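Local coordinates for protein Niban 2 (Homo sapiens, PDB 7CTP) that may suppress apoptosis and promote melanoma cell invasion, and belongs to the Niban family of PH-domain proteins, at residues F208-K219 with E232-E243; I345-S354 with F490-I498. All blocks are in the same frame, centred on the assembly; numbering follows the deposited sequence.

Both contacts pair helices within the largely helical body of Niban 2, and neither segment pair belongs to the strands of the PH-domain sheet. Contact 1 joins two nearly parallel helices that follow one another closely in the chain, with 12 residues between the segments, whereas in contact 2, between two long helices, 135 residues separate the segments, 96 of them helical. The centres lie 24 Å apart and the nearest atoms about 7 Å, so the two do not touch. Helix 532-555 relates them: it meets M214 on the first helix of contact 1, and L346 and L495 within contact 2. Contact 1 adds polar bonds to its apolar packing; contact 2 is buried and apolar across its interface.

Contact 1: F208-K219 with E232-E243; sequences FTDAIRMYRQSK and EVQILSNLVMEE
Two polar links join the C-terminal part of 208-219 to E242 and E243. R216 grips E242 side-on: NE donates to OE1 at 3.2 Å and NH1 to OE2 at 3.0 Å, each on a syn lone pair and both bonds nearly straight. Guanidinium and carboxylate are almost coplanar, 9° apart, and W225 adds a cation-pi contact to the arginine. Y215 OH donates to the syn lone pair of E243 OE1 at 2.5 Å, a short bond made at the ring edge with the carboxylate close to the ring plane. K219 stands near the same glutamate but has its salt bridge with E26.

Helices 204-218 and 232-252, successive in the chain, run parallel to within 3° over these segments, whose axes approach to 11.6 Å; the loop between them therefore returns along the pair. Both belong to the helical body of the protein, where helix 10-48 packs against them through F27 and I23.

Apolar contacts fill the space between the two segments. The F208 ring, its CG anti to the backbone N (chi1 -178°), extends to the partner helix, where E232 CG lies over the face in a CH-pi contact 3.8 Å from the centroid. I212 CG1 lies against the opposite face, while I235 and L236 meet the edge. Further along, L239 spreads its branches: CD1 lies 3.6 Å from R216 CG, and CD2 is 3.9 Å from I212 CD1, with Y215 CD1 touching both methyls.

Contact 2: I345-S354 with F490-I498; sequences ILEALMVPTS and FFREALLQI
F491 enters helix 345-354 as a knob, its side chain set among L346, L349, M350 and T353. Its CB is met first, by L346 CD1 at 3.7 Å, and the same methyl lies close to CG, the two side chains crossing at about a right angle. With CG anti to the carbonyl carbon (chi1 -60°), the ring is directed along the partner helix toward its C-terminal part. CD1 on one flank touches L349 CD2 at 3.6 Å, close to the ring plane. Next, CE1 runs into T353, whose CB and CG2 both stand 3.8 Å from it, the threonine coming from the opposite direction to meet the ring at its edge. At the tip, CZ lies 3.7 Å from M350 CA, with S354 OG a looser neighbour near the ring plane.

Neither hydroxyl on this side is spent on the ring. T353 OG1 donates to L349 O at 2.7 Å and S354 OG to M350 O at 3.0 Å, bonds within the helix that fix the rotation of both side chains. T353 OG1 also sits at the edge of the F490 ring.

L349 CD2 has a second task: it presses on A494 CB at 3.5 Å, tighter than usual van der Waals contact. Beyond it, I345 CG2 touches both L495 CD2 and I498 CD1, its side chain running past theirs in the opposite direction. Helix 532-555 borders this end, touching L346 and L495, while helix 422-455 packs on F490 and A494. The axes of segments 345-354 and 490-498 make an angle of 141°, and F491 is a single knob-into-hole insertion between two roughly antiparallel helices, as in the interior of a helical bundle.

Contact 1: F208-K219 with E232-E243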
loop_
_atom_site.group_PDB
_atom_site.type_symbol
_atom_site.label_atom_id
_atom_site.label_comp_id
_atom_site.label_asym_id
_atom_site.label_seq_id
_atom_site.Cartn_x
_atom_site.Cartn_y
_atom_site.Cartn_z
ATOM N N PHE A 208 10.323 -9.011 -1.858
ATOM C CA PHE A 208 9.947 -8.735 -0.477
ATOM C C PHE A 208 8.504 -9.141 -0.205
ATOM O O PHE A 208 8.216 -9.833 0.780
ATOM C CB PHE A 208 10.166 -7.260 -0.154
ATOM C CG PHE A 208 9.840 -6.918 1.264
ATOM C CD1 PHE A 208 10.763 -7.136 2.275
ATOM C CD2 PHE A 208 8.593 -6.421 1.592
ATOM C CE1 PHE A 208 10.447 -6.832 3.599
ATOM C CE2 PHE A 208 8.272 -6.132 2.909
ATOM C CZ PHE A 208 9.200 -6.336 3.908
ATOM N N THR A 209 7.571 -8.712 -1.056
ATOM C CA THR A 209 6.173 -8.969 -0.726
ATOM C C THR A 209 5.828 -10.449 -0.867
ATOM O O THR A 209 5.020 -10.976 -0.094
ATOM C CB THR A 209 5.258 -8.094 -1.577
ATOM O OG1 THR A 209 5.501 -8.363 -2.959
ATOM C CG2 THR A 209 5.554 -6.638 -1.316
ATOM N N ASP A 210 6.441 -11.145 -1.834
ATOM C CA ASP A 210 6.261 -12.591 -1.915
ATOM C C ASP A 210 6.873 -13.294 -0.712
ATOM O O ASP A 210 6.302 -14.259 -0.200
ATOM C CB ASP A 210 6.858 -13.144 -3.213
ATOM C CG ASP A 210 6.011 -12.823 -4.437
ATOM O OD1 ASP A 210 4.774 -12.708 -4.301
ATOM O OD2 ASP A 210 6.592 -12.678 -5.535
ATOM N N ALA A 211 8.035 -12.834 -0.237
ATOM C CA ALA A 211 8.625 -13.463 0.940
ATOM C C ALA A 211 7.739 -13.269 2.163
ATOM O O ALA A 211 7.628 -14.169 3.007
ATOM C CB ALA A 211 10.027 -12.912 1.206
ATOM N N ILE A 212 7.126 -12.085 2.289
ATOM C CA ILE A 212 6.217 -11.833 3.404
ATOM C C ILE A 212 5.062 -12.816 3.351
ATOM O O ILE A 212 4.677 -13.410 4.365
ATOM C CB ILE A 212 5.710 -10.379 3.372
ATOM C CG1 ILE A 212 6.808 -9.410 3.838
ATOM C CG2 ILE A 212 4.450 -10.235 4.242
ATOM C CD1 ILE A 212 7.008 -9.389 5.367
ATOM N N ARG A 213 4.493 -12.997 2.156
ATOM C CA ARG A 213 3.348 -13.887 2.016
ATOM C C ARG A 213 3.737 -15.328 2.321
ATOM O O ARG A 213 2.999 -16.041 3.014
ATOM C CB ARG A 213 2.757 -13.772 0.611
ATOM C CG ARG A 213 1.539 -14.676 0.394
ATOM C CD ARG A 213 0.947 -14.509 -1.001
ATOM N NE ARG A 213 1.969 -14.559 -2.048
ATOM C CZ ARG A 213 2.546 -15.670 -2.497
ATOM N NH1 ARG A 213 2.212 -16.850 -1.996
ATOM N NH2 ARG A 213 3.460 -15.594 -3.457
ATOM N N MET A 214 4.907 -15.769 1.833
ATOM C CA MET A 214 5.329 -17.149 2.073
ATOM C C MET A 214 5.630 -17.403 3.537
ATOM O O MET A 214 5.351 -18.495 4.049
ATOM C CB MET A 214 6.558 -17.518 1.232
ATOM C CG MET A 214 6.474 -17.245 -0.248
ATOM S SD MET A 214 5.319 -18.314 -1.112
ATOM C CE MET A 214 5.180 -19.711 -0.012
ATOM N N TYR A 215 6.242 -16.430 4.216
ATOM C CA TYR A 215 6.447 -16.560 5.652
ATOM C C TYR A 215 5.114 -16.692 6.381
ATOM O O TYR A 215 4.938 -17.583 7.222
ATOM C CB TYR A 215 7.245 -15.373 6.202
ATOM C CG TYR A 215 7.419 -15.440 7.712
ATOM C CD1 TYR A 215 6.435 -14.957 8.570
ATOM C CD2 TYR A 215 8.540 -16.030 8.276
ATOM C CE1 TYR A 215 6.567 -15.042 9.936
ATOM C CE2 TYR A 215 8.682 -16.111 9.661
ATOM C CZ TYR A 215 7.688 -15.626 10.477
ATOM O OH TYR A 215 7.819 -15.707 11.854
ATOM N N ARG A 216 4.161 -15.809 6.071
ATOM C CA ARG A 216 2.861 -15.867 6.731
ATOM C C ARG A 216 2.152 -17.187 6.433
ATOM O O ARG A 216 1.555 -17.790 7.333
ATOM C CB ARG A 216 2.017 -14.653 6.330
ATOM C CG ARG A 216 2.531 -13.359 6.994
ATOM C CD ARG A 216 1.632 -12.137 6.827
ATOM N NE ARG A 216 0.570 -12.048 7.839
ATOM C CZ ARG A 216 -0.711 -12.249 7.555
ATOM N NH1 ARG A 216 -1.637 -12.153 8.497
ATOM N NH2 ARG A 216 -1.061 -12.536 6.308
ATOM N N GLN A 217 2.252 -17.676 5.193
ATOM C CA GLN A 217 1.672 -18.975 4.854
ATOM C C GLN A 217 2.289 -20.094 5.684
ATOM O O GLN A 217 1.605 -21.057 6.040
ATOM C CB GLN A 217 1.853 -19.254 3.361
ATOM C CG GLN A 217 0.833 -18.560 2.485
ATOM C CD GLN A 217 1.082 -18.756 1.005
ATOM O OE1 GLN A 217 0.617 -17.966 0.188
ATOM N NE2 GLN A 217 1.835 -19.796 0.651
ATOM N N SER A 218 3.581 -19.990 6.001
ATOM C CA SER A 218 4.238 -21.014 6.808
ATOM C C SER A 218 3.750 -21.000 8.250
ATOM O O SER A 218 3.939 -21.988 8.971
ATOM C CB SER A 218 5.755 -20.830 6.746
ATOM O OG SER A 218 6.196 -19.906 7.728
ATOM N N LYS A 219 3.114 -19.908 8.675
ATOM C CA LYS A 219 2.455 -19.805 9.970
ATOM C C LYS A 219 0.954 -20.020 9.854
ATOM O O LYS A 219 0.199 -19.642 10.763
ATOM C CB LYS A 219 2.753 -18.441 10.595
ATOM C CG LYS A 219 4.237 -18.098 10.596
ATOM C CD LYS A 219 5.037 -19.099 11.416
ATOM C CE LYS A 219 6.524 -18.736 11.406
ATOM N NZ LYS A 219 7.386 -19.822 11.954
ATOM N N GLU A 232 9.641 -1.403 3.626
ATOM C CA GLU A 232 10.012 -2.768 4.001
ATOM C C GLU A 232 10.202 -2.915 5.508
ATOM O O GLU A 232 9.770 -3.911 6.107
ATOM C CB GLU A 232 11.292 -3.182 3.274
ATOM C CG GLU A 232 11.130 -3.335 1.784
ATOM C CD GLU A 232 11.507 -2.085 1.034
ATOM O OE1 GLU A 232 11.984 -2.214 -0.118
ATOM O OE2 GLU A 232 11.338 -0.975 1.588
ATOM N N VAL A 233 10.886 -1.958 6.134
ATOM C CA VAL A 233 11.164 -2.093 7.565
ATOM C C VAL A 233 9.875 -1.978 8.378
ATOM O O VAL A 233 9.698 -2.675 9.382
ATOM C CB VAL A 233 12.218 -1.063 8.015
ATOM C CG1 VAL A 233 12.487 -1.211 9.515
ATOM C CG2 VAL A 233 13.520 -1.258 7.236
ATOM N N GLN A 234 8.967 -1.084 7.973
ATOM C CA GLN A 234 7.692 -0.964 8.675
ATOM C C GLN A 234 6.897 -2.258 8.572
ATOM O O GLN A 234 6.293 -2.716 9.554
ATOM C CB GLN A 234 6.892 0.203 8.094
ATOM C CG GLN A 234 7.480 1.575 8.428
ATOM C CD GLN A 234 6.727 2.710 7.747
ATOM O OE1 GLN A 234 6.500 2.677 6.542
ATOM N NE2 GLN A 234 6.345 3.725 8.517
ATOM N N ILE A 235 6.888 -2.864 7.387
ATOM C CA ILE A 235 6.142 -4.103 7.195
ATOM C C ILE A 235 6.752 -5.233 8.012
ATOM O O ILE A 235 6.036 -6.028 8.636
ATOM C CB ILE A 235 6.072 -4.450 5.697
ATOM C CG1 ILE A 235 5.201 -3.414 4.968
ATOM C CG2 ILE A 235 5.578 -5.891 5.496
ATOM C CD1 ILE A 235 5.361 -3.457 3.442
ATOM N N LEU A 236 8.081 -5.334 8.011
ATOM C CA LEU A 236 8.747 -6.327 8.849
ATOM C C LEU A 236 8.440 -6.107 10.320
ATOM O O LEU A 236 8.272 -7.071 11.078
ATOM C CB LEU A 236 10.250 -6.262 8.625
ATOM C CG LEU A 236 10.816 -7.121 7.514
ATOM C CD1 LEU A 236 12.323 -6.886 7.505
ATOM C CD2 LEU A 236 10.476 -8.579 7.787
ATOM N N SER A 237 8.395 -4.845 10.750
ATOM C CA SER A 237 8.028 -4.556 12.132
ATOM C C SER A 237 6.600 -4.997 12.420
ATOM O O SER A 237 6.323 -5.554 13.486
ATOM C CB SER A 237 8.191 -3.066 12.416
ATOM O OG SER A 237 9.513 -2.653 12.126
ATOM N N ASN A 238 5.681 -4.756 11.477
ATOM C CA ASN A 238 4.311 -5.233 11.634
ATOM C C ASN A 238 4.269 -6.756 11.724
ATOM O O ASN A 238 3.485 -7.318 12.498
ATOM C CB ASN A 238 3.431 -4.771 10.472
ATOM C CG ASN A 238 3.249 -3.256 10.403
ATOM O OD1 ASN A 238 3.457 -2.522 11.383
ATOM N ND2 ASN A 238 2.846 -2.779 9.224
ATOM N N LEU A 239 5.067 -7.440 10.896
ATOM C CA LEU A 239 5.128 -8.901 10.928
ATOM C C LEU A 239 5.537 -9.411 12.303
ATOM O O LEU A 239 4.905 -10.324 12.855
ATOM C CB LEU A 239 6.115 -9.390 9.872
ATOM C CG LEU A 239 6.206 -10.895 9.614
ATOM C CD1 LEU A 239 4.949 -11.393 8.894
ATOM C CD2 LEU A 239 7.445 -11.169 8.781
ATOM N N VAL A 240 6.624 -8.851 12.850
ATOM C CA VAL A 240 7.104 -9.248 14.174
ATOM C C VAL A 240 6.057 -8.955 15.244
ATOM O O VAL A 240 5.773 -9.806 16.097
ATOM C CB VAL A 240 8.440 -8.552 14.493
ATOM C CG1 VAL A 240 8.857 -8.831 15.947
ATOM C CG2 VAL A 240 9.525 -9.027 13.536
ATOM N N MET A 241 5.492 -7.739 15.240
ATOM C CA MET A 241 4.510 -7.384 16.270
ATOM C C MET A 241 3.284 -8.285 16.210
ATOM O O MET A 241 2.732 -8.661 17.253
ATOM C CB MET A 241 4.082 -5.923 16.139
ATOM C CG MET A 241 5.184 -4.895 16.410
ATOM S SD MET A 241 5.913 -4.999 18.061
ATOM C CE MET A 241 4.524 -4.478 19.081
ATOM N N GLU A 242 2.834 -8.631 15.002
ATOM C CA GLU A 242 1.692 -9.534 14.883
ATOM C C GLU A 242 1.982 -10.863 15.564
ATOM O O GLU A 242 1.127 -11.421 16.261
ATOM C CB GLU A 242 1.341 -9.747 13.410
ATOM C CG GLU A 242 0.290 -10.834 13.159
ATOM C CD GLU A 242 0.049 -11.091 11.675
ATOM O OE1 GLU A 242 1.022 -11.271 10.911
ATOM O OE2 GLU A 242 -1.133 -11.103 11.276
ATOM N N GLU A 243 3.199 -11.364 15.405
ATOM C CA GLU A 243 3.540 -12.667 15.948
ATOM C C GLU A 243 3.783 -12.607 17.453
ATOM O O GLU A 243 3.330 -13.489 18.194
ATOM C CB GLU A 243 4.765 -13.217 15.218
ATOM C CG GLU A 243 5.084 -14.659 15.554
ATOM C CD GLU A 243 6.000 -15.316 14.544
ATOM O OE1 GLU A 243 5.938 -14.965 13.344
ATOM O OE2 GLU A 243 6.782 -16.197 14.961
#

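Contact 2: I345-S354 with F490-I498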
loop_
_atom_site.group_PDB
_atom_site.type_symbol
_atom_site.label_atom_id
_atom_site.label_comp_id
_atom_site.label_asym_id
_atom_site.label_seq_id
_atom_site.Cartn_x
_atom_site.Cartn_y
_atom_site.Cartn_z
ATOM N N ILE A 345 -17.786 -10.914 -7.008
ATOM C CA ILE A 345 -16.650 -10.193 -6.438
ATOM C C ILE A 345 -16.157 -9.130 -7.405
ATOM O O ILE A 345 -15.877 -7.991 -7.009
ATOM C CB ILE A 345 -15.529 -11.176 -6.055
ATOM C CG1 ILE A 345 -16.007 -12.119 -4.952
ATOM C CG2 ILE A 345 -14.288 -10.408 -5.593
ATOM C CD1 ILE A 345 -15.101 -13.313 -4.745
ATOM N N LEU A 346 -16.063 -9.479 -8.690
ATOM C CA LEU A 346 -15.663 -8.512 -9.707
ATOM C C LEU A 346 -16.629 -7.334 -9.755
ATOM O O LEU A 346 -16.202 -6.174 -9.831
ATOM C CB LEU A 346 -15.572 -9.201 -11.068
ATOM C CG LEU A 346 -15.123 -8.361 -12.263
ATOM C CD1 LEU A 346 -13.769 -7.731 -12.007
ATOM C CD2 LEU A 346 -15.090 -9.218 -13.512
ATOM N N GLU A 347 -17.939 -7.612 -9.699
ATOM C CA GLU A 347 -18.927 -6.537 -9.723
ATOM C C GLU A 347 -18.734 -5.591 -8.546
ATOM O O GLU A 347 -18.798 -4.367 -8.703
ATOM C CB GLU A 347 -20.354 -7.093 -9.731
ATOM C CG GLU A 347 -21.413 -6.000 -9.995
ATOM C CD GLU A 347 -22.780 -6.303 -9.390
ATOM O OE1 GLU A 347 -23.148 -7.492 -9.265
ATOM O OE2 GLU A 347 -23.492 -5.333 -9.041
ATOM N N ALA A 348 -18.481 -6.141 -7.357
ATOM C CA ALA A 348 -18.296 -5.308 -6.172
ATOM C C ALA A 348 -17.096 -4.387 -6.328
ATOM O O ALA A 348 -17.108 -3.248 -5.846
ATOM C CB ALA A 348 -18.131 -6.183 -4.932
ATOM N N LEU A 349 -16.047 -4.862 -6.996
ATOM C CA LEU A 349 -14.843 -4.055 -7.158
ATOM C C LEU A 349 -14.974 -3.064 -8.305
ATOM O O LEU A 349 -14.433 -1.953 -8.244
ATOM C CB LEU A 349 -13.649 -4.965 -7.415
ATOM C CG LEU A 349 -12.269 -4.338 -7.292
ATOM C CD1 LEU A 349 -11.983 -3.951 -5.847
ATOM C CD2 LEU A 349 -11.242 -5.320 -7.810
ATOM N N MET A 350 -15.683 -3.460 -9.356
ATOM C CA MET A 350 -15.688 -2.692 -10.592
ATOM C C MET A 350 -16.423 -1.372 -10.436
ATOM O O MET A 350 -15.978 -0.335 -10.944
ATOM C CB MET A 350 -16.332 -3.515 -11.689
ATOM C CG MET A 350 -17.773 -3.883 -11.532
ATOM S SD MET A 350 -18.709 -3.976 -13.076
ATOM C CE MET A 350 -18.998 -2.237 -13.402
ATOM N N VAL A 351 -17.557 -1.397 -9.751
ATOM C CA VAL A 351 -18.473 -0.264 -9.726
ATOM C C VAL A 351 -17.798 0.938 -9.071
ATOM O O VAL A 351 -17.670 1.983 -9.729
ATOM C CB VAL A 351 -19.799 -0.648 -9.049
ATOM C CG1 VAL A 351 -20.693 0.582 -8.902
ATOM C CG2 VAL A 351 -20.499 -1.717 -9.866
ATOM N N PRO A 352 -17.328 0.857 -7.817
ATOM C CA PRO A 352 -16.698 2.052 -7.235
ATOM C C PRO A 352 -15.406 2.439 -7.936
ATOM O O PRO A 352 -15.142 3.634 -8.111
ATOM C CB PRO A 352 -16.457 1.647 -5.775
ATOM C CG PRO A 352 -16.362 0.163 -5.817
ATOM C CD PRO A 352 -17.343 -0.260 -6.851
ATOM N N THR A 353 -14.601 1.454 -8.346
ATOM C CA THR A 353 -13.341 1.750 -9.022
ATOM C C THR A 353 -13.576 2.542 -10.299
ATOM O O THR A 353 -12.871 3.518 -10.578
ATOM C CB THR A 353 -12.589 0.458 -9.352
ATOM O OG1 THR A 353 -12.359 -0.296 -8.153
ATOM C CG2 THR A 353 -11.246 0.788 -10.009
ATOM N N SER A 354 -14.545 2.107 -11.105
ATOM C CA SER A 354 -14.819 2.778 -12.370
ATOM C C SER A 354 -15.423 4.157 -12.142
ATOM O O SER A 354 -15.118 5.100 -12.881
ATOM C CB SER A 354 -15.728 1.911 -13.232
ATOM O OG SER A 354 -15.062 0.698 -13.562
ATOM N N PHE A 490 -5.885 -4.163 -12.583
ATOM C CA PHE A 490 -6.222 -4.072 -11.169
ATOM C C PHE A 490 -7.265 -5.114 -10.788
ATOM O O PHE A 490 -7.142 -5.785 -9.757
ATOM C CB PHE A 490 -6.712 -2.658 -10.862
ATOM C CG PHE A 490 -7.268 -2.478 -9.475
ATOM C CD1 PHE A 490 -6.446 -2.565 -8.359
ATOM C CD2 PHE A 490 -8.612 -2.207 -9.292
ATOM C CE1 PHE A 490 -6.971 -2.387 -7.083
ATOM C CE2 PHE A 490 -9.136 -2.026 -8.023
ATOM C CZ PHE A 490 -8.310 -2.120 -6.917
ATOM N N PHE A 491 -8.295 -5.279 -11.624
ATOM C CA PHE A 491 -9.335 -6.262 -11.332
ATOM C C PHE A 491 -8.780 -7.680 -11.382
ATOM O O PHE A 491 -9.141 -8.523 -10.555
ATOM C CB PHE A 491 -10.500 -6.127 -12.314
ATOM C CG PHE A 491 -11.173 -4.784 -12.290
ATOM C CD1 PHE A 491 -11.253 -4.038 -11.128
ATOM C CD2 PHE A 491 -11.727 -4.269 -13.450
ATOM C CE1 PHE A 491 -11.879 -2.797 -11.127
ATOM C CE2 PHE A 491 -12.349 -3.043 -13.454
ATOM C CZ PHE A 491 -12.431 -2.303 -12.297
ATOM N N ARG A 492 -7.920 -7.960 -12.369
ATOM C CA ARG A 492 -7.293 -9.272 -12.481
ATOM C C ARG A 492 -6.430 -9.561 -11.262
ATOM O O ARG A 492 -6.525 -10.637 -10.660
ATOM C CB ARG A 492 -6.470 -9.327 -13.773
ATOM C CG ARG A 492 -5.428 -10.446 -13.878
ATOM C CD ARG A 492 -4.294 -9.999 -14.807
ATOM N NE ARG A 492 -3.343 -11.060 -15.126
ATOM C CZ ARG A 492 -2.299 -11.395 -14.371
ATOM N NH1 ARG A 492 -1.488 -12.374 -14.752
ATOM N NH2 ARG A 492 -2.066 -10.753 -13.233
ATOM N N GLU A 493 -5.590 -8.593 -10.881
ATOM C CA GLU A 493 -4.738 -8.733 -9.705
ATOM C C GLU A 493 -5.565 -8.987 -8.451
ATOM O O GLU A 493 -5.249 -9.887 -7.665
ATOM C CB GLU A 493 -3.868 -7.485 -9.533
ATOM C CG GLU A 493 -3.128 -7.448 -8.198
ATOM C CD GLU A 493 -2.355 -6.161 -7.939
ATOM O OE1 GLU A 493 -1.103 -6.211 -7.997
ATOM O OE2 GLU A 493 -2.988 -5.118 -7.644
ATOM N N ALA A 494 -6.649 -8.225 -8.265
ATOM C CA ALA A 494 -7.457 -8.349 -7.055
ATOM C C ALA A 494 -8.157 -9.701 -6.992
ATOM O O ALA A 494 -8.228 -10.326 -5.928
ATOM C CB ALA A 494 -8.472 -7.215 -6.976
ATOM N N LEU A 495 -8.696 -10.163 -8.124
ATOM C CA LEU A 495 -9.344 -11.470 -8.146
ATOM C C LEU A 495 -8.353 -12.582 -7.836
ATOM O O LEU A 495 -8.690 -13.543 -7.134
ATOM C CB LEU A 495 -10.000 -11.707 -9.501
ATOM C CG LEU A 495 -11.260 -10.893 -9.778
ATOM C CD1 LEU A 495 -11.732 -11.166 -11.194
ATOM C CD2 LEU A 495 -12.317 -11.289 -8.787
ATOM N N LEU A 496 -7.134 -12.478 -8.368
ATOM C CA LEU A 496 -6.099 -13.463 -8.063
ATOM C C LEU A 496 -5.728 -13.428 -6.588
ATOM O O LEU A 496 -5.540 -14.475 -5.958
ATOM C CB LEU A 496 -4.868 -13.202 -8.927
ATOM C CG LEU A 496 -4.980 -13.584 -10.402
ATOM C CD1 LEU A 496 -3.794 -13.081 -11.183
ATOM C CD2 LEU A 496 -5.107 -15.092 -10.534
ATOM N N GLN A 497 -5.622 -12.228 -6.018
ATOM C CA GLN A 497 -5.218 -12.099 -4.622
ATOM C C GLN A 497 -6.306 -12.540 -3.648
ATOM O O GLN A 497 -5.996 -12.822 -2.490
ATOM C CB GLN A 497 -4.793 -10.659 -4.340
ATOM C CG GLN A 497 -3.460 -10.322 -4.987
ATOM C CD GLN A 497 -3.024 -8.890 -4.764
ATOM O OE1 GLN A 497 -3.509 -8.212 -3.859
ATOM N NE2 GLN A 497 -2.068 -8.442 -5.556
ATOM N N ILE A 498 -7.561 -12.614 -4.086
ATOM C CA ILE A 498 -8.613 -13.192 -3.252
ATOM C C ILE A 498 -8.709 -14.701 -3.443
ATOM O O ILE A 498 -8.876 -15.453 -2.477
ATOM C CB ILE A 498 -9.960 -12.506 -3.542
ATOM C CG1 ILE A 498 -9.970 -11.073 -2.986
ATOM C CG2 ILE A 498 -11.110 -13.339 -2.963
ATOM C CD1 ILE A 498 -10.950 -10.151 -3.678
#